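Local atomic coordinates of gene 12 protein (Mycobacterium phage D29, PDB entry 3HC7), a protein that hydrolyses the ester junction between mycolic acids and arabinogalactan in the host cell wall and takes part with the holin in host cell lysis. Residues 40-45 with 81-86. Numbering follows the deposited sequence.
Sequences GNYPAA and YSQGAI
Tyr42 and Gln83 run past each other from opposite directions, and their side chains make up most of this small contact. The phenol oxygen lies against the aliphatic part of the glutamine, with Tyr42 OH 3.2 Å from Gln83 CG, while Gln83 OE1 comes within 3.3 Å of Tyr42 CE1. Ring and amide planes stand nearly perpendicular, 85° apart. With CG anti to the backbone N (chi1 177°) and the chain extended beyond it, Gln83 reaches from the first turn of helix 83-96 to the loop. There its NE2 donates to Ala45 O at 2.9 Å, a bent bond whose donor sits above the carbonyl plane. Thr12 OG1 also bonds NE2 and Ser52 OG bonds OE1, fixing the amide's rotation; Tyr42 OH is hydrogen-bonded to His10 O. On one face of the tyrosine ring, Ala44 N lies 3.7 Å above the centre, so the loop folds back over its own aromatic group. Against this tightly packed pair, the exposed Asn41 and Pro43 form the loose side, without contact to 81-86. Gln83 directly follows the catalytic Ser82, which sits in the strained turn between strand 76-81 and helix 83-96, the nucleophile elbow of a cutinase-like alpha/beta-hydrolase fold.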
loop_
_atom_site.group_PDB
_atom_site.type_symbol
_atom_site.label_atom_id
_atom_site.label_comp_id
_atom_site.label_asym_id
_atom_site.label_seq_id
_atom_site.Cartn_x
_atom_site.Cartn_y
_atom_site.Cartn_z
ATOM N N GLY A 40 -3.879 0.511 -13.917
ATOM C CA GLY A 40 -3.242 1.671 -14.525
ATOM C C GLY A 40 -3.932 2.976 -14.159
ATOM O O GLY A 40 -4.642 3.051 -13.151
ATOM N N ASN A 41 -3.737 4.007 -14.980
ATOM C CA ASN A 41 -4.246 5.339 -14.663
ATOM C C ASN A 41 -3.793 5.755 -13.275
ATOM O O ASN A 41 -4.548 6.364 -12.518
ATOM C CB ASN A 41 -5.772 5.362 -14.713
ATOM C CG ASN A 41 -6.307 5.096 -16.099
ATOM O OD1 ASN A 41 -7.324 4.421 -16.263
ATOM N ND2 ASN A 41 -5.623 5.625 -17.110
ATOM N N TYR A 42 -2.552 5.420 -12.953
ATOM C CA TYR A 42 -2.058 5.503 -11.592
ATOM C C TYR A 42 -0.593 5.914 -11.658
ATOM O O TYR A 42 0.257 5.127 -12.061
ATOM C CB TYR A 42 -2.240 4.134 -10.931
ATOM C CG TYR A 42 -1.387 3.876 -9.719
ATOM C CD1 TYR A 42 -1.475 4.685 -8.595
ATOM C CD2 TYR A 42 -0.507 2.802 -9.687
ATOM C CE1 TYR A 42 -0.697 4.443 -7.476
ATOM C CE2 TYR A 42 0.271 2.550 -8.575
ATOM C CZ TYR A 42 0.173 3.374 -7.472
ATOM O OH TYR A 42 0.943 3.130 -6.355
ATOM N N PRO A 43 -0.297 7.168 -11.281
ATOM C CA PRO A 43 1.043 7.716 -11.516
ATOM C C PRO A 43 2.122 7.031 -10.686
ATOM O O PRO A 43 3.296 7.141 -11.027
ATOM C CB PRO A 43 0.911 9.185 -11.083
ATOM C CG PRO A 43 -0.544 9.469 -11.023
ATOM C CD PRO A 43 -1.205 8.158 -10.678
ATOM N N ALA A 44 1.732 6.350 -9.614
ATOM C CA ALA A 44 2.693 5.799 -8.649
ATOM C C ALA A 44 3.761 6.821 -8.234
ATOM O O ALA A 44 4.942 6.486 -8.111
ATOM C CB ALA A 44 3.343 4.532 -9.195
ATOM N N ALA A 45 3.339 8.061 -7.993
ATOM C CA ALA A 45 4.283 9.157 -7.765
ATOM C C ALA A 45 4.807 9.182 -6.336
ATOM O O ALA A 45 4.073 8.902 -5.397
ATOM C CB ALA A 45 3.636 10.497 -8.113
ATOM N N TYR A 81 1.859 -3.212 -3.395
ATOM C CA TYR A 81 3.161 -2.988 -2.777
ATOM C C TYR A 81 3.358 -1.501 -2.509
ATOM O O TYR A 81 3.124 -0.673 -3.391
ATOM C CB TYR A 81 4.250 -3.527 -3.709
ATOM C CG TYR A 81 5.674 -3.133 -3.375
ATOM C CD1 TYR A 81 6.157 -3.200 -2.073
ATOM C CD2 TYR A 81 6.546 -2.737 -4.379
ATOM C CE1 TYR A 81 7.463 -2.852 -1.776
ATOM C CE2 TYR A 81 7.855 -2.387 -4.095
ATOM C CZ TYR A 81 8.307 -2.446 -2.797
ATOM O OH TYR A 81 9.608 -2.098 -2.523
ATOM N N SER A 82 3.771 -1.179 -1.283
ATOM C CA SER A 82 4.061 0.192 -0.840
ATOM C C SER A 82 2.921 1.174 -1.141
ATOM O O SER A 82 1.832 1.002 -0.614
ATOM C CB SER A 82 5.458 0.682 -1.292
ATOM O OG SER A 82 5.466 1.335 -2.549
ATOM N N GLN A 83 3.140 2.201 -1.958
ATOM C CA GLN A 83 2.006 3.059 -2.308
ATOM C C GLN A 83 0.842 2.190 -2.805
ATOM O O GLN A 83 -0.334 2.484 -2.560
ATOM C CB GLN A 83 2.394 4.103 -3.358
ATOM C CG GLN A 83 1.224 4.979 -3.798
ATOM C CD GLN A 83 1.625 6.057 -4.802
ATOM O OE1 GLN A 83 0.773 6.639 -5.473
ATOM N NE2 GLN A 83 2.922 6.327 -4.905
ATOM N N GLY A 84 1.184 1.104 -3.492
ATOM C CA GLY A 84 0.199 0.161 -3.990
ATOM C C GLY A 84 -0.569 -0.516 -2.871
ATOM O O GLY A 84 -1.741 -0.855 -3.036
ATOM N N ALA A 85 0.093 -0.715 -1.732
ATOM C CA ALA A 85 -0.548 -1.312 -0.562
ATOM C C ALA A 85 -1.565 -0.346 0.026
ATOM O O ALA A 85 -2.618 -0.762 0.509
ATOM C CB ALA A 85 0.484 -1.687 0.480
ATOM N N ILE A 86 -1.251 0.944 -0.000
ATOM C CA ILE A 86 -2.230 1.943 0.432
ATOM C C ILE A 86 -3.481 1.887 -0.455
ATOM O O ILE A 86 -4.607 1.908 0.053
ATOM C CB ILE A 86 -1.670 3.382 0.401
ATOM C CG1 ILE A 86 -0.378 3.500 1.213
ATOM C CG2 ILE A 86 -2.705 4.380 0.942
ATOM C CD1 ILE A 86 0.294 4.886 1.070
#